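Local coordinates for peroxisomal fatty acid beta-oxidation multifunctional protein MFP2 (Arabidopsis thaliana, PDB 2WTB), which carries out the hydration and NAD-dependent dehydrogenation steps of peroxisomal fatty acid beta-oxidation during seed germination, with hydratase activity on long-chain enoyl-CoA substrates, at residues R500-Y505 with M630-V635; P634-A639 with G669-W674. One frame throughout, in Å; residues are numbered along the deposited sequence.

Interaction 1. Residues R500-Y505 with M630-V635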
ATOM      1  N   ARG A 500       0.644 -20.261  -0.469  1.00 75.86           N
ATOM      2  CA  ARG A 500      -0.379 -21.288  -0.304  1.00 77.51           C
ATOM      3  C   ARG A 500      -1.725 -20.797  -0.823  1.00 69.93           C
ATOM      4  O   ARG A 500      -2.532 -21.572  -1.331  1.00 69.12           O
ATOM      5  CB  ARG A 500      -0.513 -21.694   1.163  1.00 70.48           C
ATOM      6  CG  ARG A 500      -1.636 -22.688   1.403  1.00 74.13           C
ATOM      7  CD  ARG A 500      -1.882 -22.925   2.879  1.00 78.21           C
ATOM      8  NE  ARG A 500      -3.053 -23.771   3.093  1.00 75.24           N
ATOM      9  CZ  ARG A 500      -3.550 -24.069   4.287  1.00 68.82           C
ATOM     10  NH1 ARG A 500      -2.977 -23.590   5.384  1.00 65.49           N
ATOM     11  NH2 ARG A 500      -4.620 -24.845   4.386  1.00 60.94           N
ATOM     12  N   MET A 501      -1.952 -19.498  -0.688  1.00 70.12           N
ATOM     13  CA  MET A 501      -3.206 -18.878  -1.078  1.00 69.16           C
ATOM     14  C   MET A 501      -3.413 -18.957  -2.586  1.00 77.96           C
ATOM     15  O   MET A 501      -4.503 -19.277  -3.062  1.00 76.20           O
ATOM     16  CB  MET A 501      -3.191 -17.415  -0.648  1.00 68.96           C
ATOM     17  CG  MET A 501      -4.518 -16.864  -0.192  1.00 70.13           C
ATOM     18  SD  MET A 501      -4.317 -15.166   0.369  1.00 80.75           S
ATOM     19  CE  MET A 501      -5.881 -14.899   1.187  1.00193.38           C
ATOM     20  N   PHE A 502      -2.353 -18.667  -3.336  1.00 79.02           N
ATOM     21  CA  PHE A 502      -2.447 -18.539  -4.785  1.00 79.83           C
ATOM     22  C   PHE A 502      -1.928 -19.745  -5.563  1.00 81.46           C
ATOM     23  O   PHE A 502      -1.779 -19.680  -6.784  1.00 83.27           O
ATOM     24  CB  PHE A 502      -1.724 -17.272  -5.253  1.00 70.33           C
ATOM     25  CG  PHE A 502      -2.524 -16.017  -5.065  1.00 68.24           C
ATOM     26  CD1 PHE A 502      -3.391 -15.581  -6.050  1.00 80.76           C
ATOM     27  CD2 PHE A 502      -2.416 -15.279  -3.901  1.00 62.07           C
ATOM     28  CE1 PHE A 502      -4.133 -14.428  -5.880  1.00 79.46           C
ATOM     29  CE2 PHE A 502      -3.154 -14.125  -3.727  1.00 64.32           C
ATOM     30  CZ  PHE A 502      -4.013 -13.699  -4.718  1.00 66.84           C
ATOM     31  N   PHE A 503      -1.655 -20.846  -4.872  1.00 71.07           N
ATOM     32  CA  PHE A 503      -1.183 -22.036  -5.572  1.00 74.56           C
ATOM     33  C   PHE A 503      -2.262 -22.656  -6.471  1.00 74.12           C
ATOM     34  O   PHE A 503      -1.944 -23.175  -7.540  1.00 68.77           O
ATOM     35  CB  PHE A 503      -0.556 -23.065  -4.615  1.00 71.75           C
ATOM     36  CG  PHE A 503      -1.523 -24.085  -4.078  1.00 75.85           C
ATOM     37  CD1 PHE A 503      -2.009 -25.098  -4.891  1.00 81.60           C
ATOM     38  CD2 PHE A 503      -1.917 -24.052  -2.750  1.00 73.58           C
ATOM     39  CE1 PHE A 503      -2.892 -26.041  -4.395  1.00 85.93           C
ATOM     40  CE2 PHE A 503      -2.796 -24.993  -2.247  1.00 73.49           C
ATOM     41  CZ  PHE A 503      -3.283 -25.990  -3.071  1.00 83.90           C
ATOM     42  N   PRO A 504      -3.539 -22.599  -6.046  1.00 76.16           N
ATOM     43  CA  PRO A 504      -4.630 -23.097  -6.895  1.00 81.97           C
ATOM     44  C   PRO A 504      -4.820 -22.236  -8.143  1.00 77.10           C
ATOM     45  O   PRO A 504      -5.218 -22.739  -9.193  1.00 77.34           O
ATOM     46  CB  PRO A 504      -5.863 -22.979  -5.990  1.00 74.06           C
ATOM     47  CG  PRO A 504      -5.324 -22.920  -4.603  1.00 73.83           C
ATOM     48  CD  PRO A 504      -4.031 -22.182  -4.721  1.00 69.56           C
ATOM     49  N   TYR A 505      -4.542 -20.944  -8.005  1.00 75.77           N
ATOM     50  CA  TYR A 505      -4.616 -19.977  -9.094  1.00 58.11           C
ATOM     51  C   TYR A 505      -4.044 -20.524 -10.397  1.00 76.97           C
ATOM     52  O   TYR A 505      -4.762 -20.676 -11.386  1.00 82.29           O
ATOM     53  CB  TYR A 505      -3.853 -18.724  -8.669  1.00 77.81           C
ATOM     54  CG  TYR A 505      -3.847 -17.570  -9.641  1.00 75.46           C
ATOM     55  CD1 TYR A 505      -5.021 -16.915  -9.989  1.00 74.96           C
ATOM     56  CD2 TYR A 505      -2.653 -17.096 -10.167  1.00 75.79           C
ATOM     57  CE1 TYR A 505      -5.006 -15.841 -10.860  1.00 76.95           C
ATOM     58  CE2 TYR A 505      -2.627 -16.025 -11.034  1.00 76.13           C
ATOM     59  CZ  TYR A 505      -3.803 -15.401 -11.378  1.00 76.38           C
ATOM     60  OH  TYR A 505      -3.770 -14.332 -12.242  1.00 75.09           O
ATOM     61  N   MET A 630     -13.650 -19.335 -12.040  1.00 78.98           N
ATOM     62  CA  MET A 630     -13.090 -20.674 -11.886  1.00 72.96           C
ATOM     63  C   MET A 630     -11.623 -20.626 -11.465  1.00 70.16           C
ATOM     64  O   MET A 630     -11.054 -21.631 -11.036  1.00 72.22           O
ATOM     65  CB  MET A 630     -13.238 -21.482 -13.180  1.00 71.87           C
ATOM     66  CG  MET A 630     -14.678 -21.722 -13.607  1.00 80.86           C
ATOM     67  SD  MET A 630     -14.829 -22.970 -14.904  1.00 88.63           S
ATOM     68  CE  MET A 630     -14.408 -24.452 -13.993  1.00 69.81           C
ATOM     69  N   THR A 631     -11.016 -19.453 -11.586  1.00 72.68           N
ATOM     70  CA  THR A 631      -9.606 -19.292 -11.266  1.00 77.78           C
ATOM     71  C   THR A 631      -9.409 -18.679  -9.881  1.00 77.82           C
ATOM     72  O   THR A 631      -8.370 -18.873  -9.251  1.00 79.86           O
ATOM     73  CB  THR A 631      -8.895 -18.424 -12.329  1.00 89.71           C
ATOM     74  OG1 THR A 631      -8.958 -19.082 -13.599  1.00 94.89           O
ATOM     75  CG2 THR A 631      -7.440 -18.199 -11.962  1.00 94.46           C
ATOM     76  N   PHE A 632     -10.415 -17.953  -9.404  1.00 79.46           N
ATOM     77  CA  PHE A 632     -10.285 -17.208  -8.153  1.00 76.55           C
ATOM     78  C   PHE A 632     -11.083 -17.786  -6.989  1.00 79.79           C
ATOM     79  O   PHE A 632     -10.681 -17.658  -5.833  1.00 86.43           O
ATOM     80  CB  PHE A 632     -10.645 -15.739  -8.366  1.00 65.33           C
ATOM     81  CG  PHE A 632      -9.523 -14.927  -8.928  1.00 63.45           C
ATOM     82  CD1 PHE A 632      -8.505 -14.473  -8.109  1.00 62.46           C
ATOM     83  CD2 PHE A 632      -9.474 -14.626 -10.274  1.00 63.91           C
ATOM     84  CE1 PHE A 632      -7.466 -13.730  -8.626  1.00 71.79           C
ATOM     85  CE2 PHE A 632      -8.436 -13.878 -10.796  1.00 69.14           C
ATOM     86  CZ  PHE A 632      -7.432 -13.431  -9.974  1.00 65.06           C
ATOM     87  N   PHE A 633     -12.213 -18.413  -7.290  1.00 76.50           N
ATOM     88  CA  PHE A 633     -13.026 -19.032  -6.250  1.00 80.59           C
ATOM     89  C   PHE A 633     -12.271 -20.143  -5.518  1.00 83.13           C
ATOM     90  O   PHE A 633     -12.408 -20.287  -4.303  1.00 84.81           O
ATOM     91  CB  PHE A 633     -14.352 -19.537  -6.822  1.00 90.39           C
ATOM     92  CG  PHE A 633     -15.389 -18.460  -6.983  1.00 98.60           C
ATOM     93  CD1 PHE A 633     -15.011 -17.146  -7.212  1.00 92.22           C
ATOM     94  CD2 PHE A 633     -16.739 -18.761  -6.917  1.00106.68           C
ATOM     95  CE1 PHE A 633     -15.960 -16.154  -7.362  1.00 91.57           C
ATOM     96  CE2 PHE A 633     -17.693 -17.772  -7.069  1.00102.61           C
ATOM     97  CZ  PHE A 633     -17.303 -16.468  -7.293  1.00 95.79           C
ATOM     98  N   PRO A 634     -11.473 -20.935  -6.251  1.00 83.96           N
ATOM     99  CA  PRO A 634     -10.608 -21.909  -5.576  1.00 79.01           C
ATOM    100  C   PRO A 634      -9.580 -21.228  -4.673  1.00 78.16           C
ATOM    101  O   PRO A 634      -9.163 -21.814  -3.674  1.00 78.20           O
ATOM    102  CB  PRO A 634      -9.911 -22.621  -6.739  1.00 75.99           C
ATOM    103  CG  PRO A 634     -10.859 -22.484  -7.876  1.00 74.49           C
ATOM    104  CD  PRO A 634     -11.472 -21.125  -7.713  1.00 80.06           C
ATOM    105  N   VAL A 635      -9.180 -20.008  -5.021  1.00 75.16           N
ATOM    106  CA  VAL A 635      -8.284 -19.234  -4.164  1.00 73.35           C
ATOM    107  C   VAL A 635      -9.019 -18.773  -2.905  1.00 75.54           C
ATOM    108  O   VAL A 635      -8.470 -18.827  -1.804  1.00 77.96           O
ATOM    109  CB  VAL A 635      -7.686 -18.014  -4.894  1.00 62.59           C
ATOM    110  CG1 VAL A 635      -6.995 -17.097  -3.908  1.00 53.13           C
ATOM    111  CG2 VAL A 635      -6.713 -18.463  -5.972  1.00 65.13           C
TER

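Interaction 2. Residues P634-A639 with G669-W674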
ATOM      1  N   PRO A 634     -11.473 -20.935  -6.251  1.00 83.96           N
ATOM      2  CA  PRO A 634     -10.608 -21.909  -5.576  1.00 79.01           C
ATOM      3  C   PRO A 634      -9.580 -21.228  -4.673  1.00 78.16           C
ATOM      4  O   PRO A 634      -9.163 -21.814  -3.674  1.00 78.20           O
ATOM      5  CB  PRO A 634      -9.911 -22.621  -6.739  1.00 75.99           C
ATOM      6  CG  PRO A 634     -10.859 -22.484  -7.876  1.00 74.49           C
ATOM      7  CD  PRO A 634     -11.472 -21.125  -7.713  1.00 80.06           C
ATOM      8  N   VAL A 635      -9.180 -20.008  -5.021  1.00 75.16           N
ATOM      9  CA  VAL A 635      -8.284 -19.234  -4.164  1.00 73.35           C
ATOM     10  C   VAL A 635      -9.019 -18.773  -2.905  1.00 75.54           C
ATOM     11  O   VAL A 635      -8.470 -18.827  -1.804  1.00 77.96           O
ATOM     12  CB  VAL A 635      -7.686 -18.014  -4.894  1.00 62.59           C
ATOM     13  CG1 VAL A 635      -6.995 -17.097  -3.908  1.00 53.13           C
ATOM     14  CG2 VAL A 635      -6.713 -18.463  -5.972  1.00 65.13           C
ATOM     15  N   VAL A 636     -10.258 -18.320  -3.072  1.00 74.53           N
ATOM     16  CA  VAL A 636     -11.099 -17.981  -1.931  1.00 75.14           C
ATOM     17  C   VAL A 636     -11.208 -19.201  -1.031  1.00 70.16           C
ATOM     18  O   VAL A 636     -11.043 -19.115   0.186  1.00 69.75           O
ATOM     19  CB  VAL A 636     -12.518 -17.573  -2.362  1.00 71.51           C
ATOM     20  CG1 VAL A 636     -13.418 -17.412  -1.140  1.00 55.91           C
ATOM     21  CG2 VAL A 636     -12.486 -16.294  -3.180  1.00 65.78           C
ATOM     22  N   ASN A 637     -11.485 -20.342  -1.651  1.00 58.72           N
ATOM     23  CA  ASN A 637     -11.606 -21.605  -0.939  1.00 69.68           C
ATOM     24  C   ASN A 637     -10.381 -21.872  -0.068  1.00 73.42           C
ATOM     25  O   ASN A 637     -10.502 -22.305   1.078  1.00 78.50           O
ATOM     26  CB  ASN A 637     -11.803 -22.747  -1.937  1.00 55.23           C
ATOM     27  CG  ASN A 637     -12.342 -24.001  -1.289  1.00 66.55           C
ATOM     28  OD1 ASN A 637     -12.868 -23.963  -0.177  1.00 66.77           O
ATOM     29  ND2 ASN A 637     -12.222 -25.123  -1.987  1.00 70.09           N
ATOM     30  N   GLU A 638      -9.203 -21.601  -0.620  1.00 64.67           N
ATOM     31  CA  GLU A 638      -7.951 -21.862   0.076  1.00 59.82           C
ATOM     32  C   GLU A 638      -7.709 -20.816   1.155  1.00 64.37           C
ATOM     33  O   GLU A 638      -7.208 -21.129   2.236  1.00 67.07           O
ATOM     34  CB  GLU A 638      -6.785 -21.886  -0.914  1.00 59.80           C
ATOM     35  CG  GLU A 638      -5.495 -22.439  -0.338  1.00 66.55           C
ATOM     36  CD  GLU A 638      -5.628 -23.881   0.114  1.00 71.51           C
ATOM     37  OE1 GLU A 638      -6.329 -24.659  -0.567  1.00 76.49           O
ATOM     38  OE2 GLU A 638      -5.027 -24.238   1.148  1.00 73.28           O
ATOM     39  N   ALA A 639      -8.069 -19.572   0.853  1.00 59.96           N
ATOM     40  CA  ALA A 639      -7.959 -18.489   1.818  1.00 48.45           C
ATOM     41  C   ALA A 639      -8.771 -18.811   3.065  1.00 65.66           C
ATOM     42  O   ALA A 639      -8.379 -18.465   4.179  1.00 80.35           O
ATOM     43  CB  ALA A 639      -8.430 -17.183   1.204  1.00 47.85           C
ATOM     44  N   GLY A 669     -10.896  -4.620  -2.610  1.00 83.76           N
ATOM     45  CA  GLY A 669     -10.797  -4.837  -1.176  1.00 81.09           C
ATOM     46  C   GLY A 669      -9.839  -5.925  -0.724  1.00 74.24           C
ATOM     47  O   GLY A 669      -9.271  -5.844   0.365  1.00 67.68           O
ATOM     48  N   GLY A 670      -9.661  -6.947  -1.555  1.00 63.81           N
ATOM     49  CA  GLY A 670      -8.824  -8.077  -1.200  1.00 64.62           C
ATOM     50  C   GLY A 670      -9.553  -9.383  -1.441  1.00 64.94           C
ATOM     51  O   GLY A 670     -10.774  -9.397  -1.576  1.00 58.79           O
ATOM     52  N   ILE A 671      -8.810 -10.483  -1.483  1.00 71.69           N
ATOM     53  CA  ILE A 671      -9.378 -11.780  -1.831  1.00 66.20           C
ATOM     54  C   ILE A 671     -10.585 -12.140  -0.960  1.00 61.24           C
ATOM     55  O   ILE A 671     -11.543 -12.743  -1.439  1.00 64.49           O
ATOM     56  CB  ILE A 671      -8.319 -12.902  -1.751  1.00 77.05           C
ATOM     57  CG1 ILE A 671      -8.404 -13.822  -2.970  1.00 90.87           C
ATOM     58  CG2 ILE A 671      -8.466 -13.690  -0.460  1.00 84.95           C
ATOM     59  CD1 ILE A 671      -9.575 -14.768  -2.938  1.00 96.20           C
ATOM     60  N   MET A 672     -10.543 -11.762   0.315  1.00 63.63           N
ATOM     61  CA  MET A 672     -11.627 -12.092   1.236  1.00 68.62           C
ATOM     62  C   MET A 672     -12.740 -11.051   1.195  1.00 71.17           C
ATOM     63  O   MET A 672     -13.920 -11.397   1.169  1.00 73.23           O
ATOM     64  CB  MET A 672     -11.102 -12.259   2.665  1.00 72.39           C
ATOM     65  CG  MET A 672     -10.151 -13.433   2.846  1.00 74.02           C
ATOM     66  SD  MET A 672     -10.958 -15.044   2.740  1.00 68.21           S
ATOM     67  CE  MET A 672     -11.980 -15.004   4.211  1.00 71.47           C
ATOM     68  N   PHE A 673     -12.362  -9.777   1.189  1.00 55.22           N
ATOM     69  CA  PHE A 673     -13.338  -8.697   1.063  1.00 61.15           C
ATOM     70  C   PHE A 673     -14.146  -8.853  -0.225  1.00 72.91           C
ATOM     71  O   PHE A 673     -15.341  -8.559  -0.260  1.00 81.99           O
ATOM     72  CB  PHE A 673     -12.640  -7.337   1.087  1.00 57.52           C
ATOM     73  CG  PHE A 673     -13.580  -6.169   0.983  1.00 66.90           C
ATOM     74  CD1 PHE A 673     -14.001  -5.497   2.118  1.00 65.93           C
ATOM     75  CD2 PHE A 673     -14.040  -5.736  -0.252  1.00 70.25           C
ATOM     76  CE1 PHE A 673     -14.863  -4.418   2.025  1.00 70.54           C
ATOM     77  CE2 PHE A 673     -14.905  -4.660  -0.350  1.00 72.62           C
ATOM     78  CZ  PHE A 673     -15.314  -4.000   0.788  1.00 64.74           C
ATOM     79  N   TRP A 674     -13.481  -9.319  -1.278  1.00 72.96           N
ATOM     80  CA  TRP A 674     -14.118  -9.522  -2.574  1.00 67.75           C
ATOM     81  C   TRP A 674     -15.059 -10.718  -2.522  1.00 71.24           C
ATOM     82  O   TRP A 674     -16.163 -10.673  -3.062  1.00 63.87           O
ATOM     83  CB  TRP A 674     -13.056  -9.722  -3.660  1.00 62.73           C
ATOM     84  CG  TRP A 674     -13.607 -10.044  -5.017  1.00 73.76           C
ATOM     85  CD1 TRP A 674     -14.256  -9.191  -5.861  1.00 71.81           C
ATOM     86  CD2 TRP A 674     -13.540 -11.306  -5.697  1.00 68.05           C
ATOM     87  NE1 TRP A 674     -14.607  -9.845  -7.016  1.00 66.18           N
ATOM     88  CE2 TRP A 674     -14.178 -11.144  -6.942  1.00 64.52           C
ATOM     89  CE3 TRP A 674     -13.009 -12.558  -5.370  1.00 66.88           C
ATOM     90  CZ2 TRP A 674     -14.298 -12.184  -7.863  1.00 68.84           C
ATOM     91  CZ3 TRP A 674     -13.129 -13.591  -6.286  1.00 76.00           C
ATOM     92  CH2 TRP A 674     -13.769 -13.397  -7.518  1.00 74.89           C
TER

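Interaction 1. Residues R500-Y505 with M630-V635
Tyr505 reaches across to three residues of the opposing helix, its contacts passing from Val635 at CB to Thr631 and then Phe632 along the ring atoms CD1 and CE1. Tyr505 CB lies 3.9 Å from Val635 CG2. The ring is carried onward with CG anti to the backbone N (chi1 -178°), and Tyr505 CD1 then comes within 3.4 Å of the Thr631 CG2 methyl. One atom further out, Tyr505 CE1, still beside that methyl, is 3.5 Å from Phe632 CZ. The two aromatic side chains lie side by side and point the same way, but their ring planes meet obliquely, at 53°, with Tyr505 CD1 above one face of Phe632 near its rim. Phe502 turns an edge to Phe632 CE1 and a face to Val635 CG1. Thr631 presents its methyl here while its OG1 bonds to Ile627 O in its own helix.

Val635 fits against the kink of the other helix: Val635 CG1 is 3.4 Å from Met501 O, the carbonyl that a regular turn would offer to Tyr505 N. Pro504 and Pro634 meet through their CB atoms, 4.1 Å apart. Each helix is kinked at its proline, and the two run roughly antiparallel (151°) with their axes 7.8 Å apart at closest approach. Hydrogen bonding plays no part between the segments 500-505 and 630-635, which meet by the apolar fit of buried methyls, proline rings and aromatic rings.

Interaction 2. Residues P634-A639 with G669-W674
Ile671 points from the first turn of its helix toward the helix bearing Val635, Val636 and Ala639, and its two branches divide the work. The longer one crosses both valines at a slant: Ile671 CD1 approaches Val636 CG2 to 3.3 Å and Val635 CG1 to 3.6 Å, so the end of the isoleucine rests against a methyl from each. The shorter branch ends in Ile671 CG2, 3.9 Å from Ala639 CB.

Met672 reaches the same alanine by a folded path. Its chain bends at both chi2 (-71°) and chi3 (-67°), which brings Met672 SD to 3.7 Å from Ala639 CB. On the other flank the six-membered ring of Trp674 comes near Val636, Trp674 CZ3 lying 4.2 Å from Val636 CG2, and the methyl meets the indole obliquely. Gly670, at the N-cap position, starts the helix that carries these side chains, and Gly670 O accepts a bond from Trp674 N at 2.7 Å. Asp655 OD1 accepts the backbone N-H groups of Met672 and Phe673, tying this helix start to helix 651-662.

The contact is buried among several helices: helix 498-514 lies against it, Leu654 of helix 651-662 touches Ala639 and Met672, and Phe529 of helix 519-529 meets Trp674 edge-to-face.

Overall arrangement
Interactions 1 and 2 lie on successive turns of helix 624-644, their centres about 8 Å apart, and share Pro634 and Val635. Val635 joins them directly, its CG1 serving both helix 498-514 and helix 671-678. Met501 of helix 498-514 touches both other helices: Met501 CE lies 3.3 Å from Ile671 CG2 and 3.4 Å from Ala639 CB. Phe633 CE1 meets Trp674 CH2 at 3.5 Å. A salt bridge, Arg500 NE to Glu638 OE2 at 2.8 Å, adds a charged link between helices 498-514 and 624-644. The result is one continuous helical core, away from the predicted hydratase active-site residues Glu119 and Glu139.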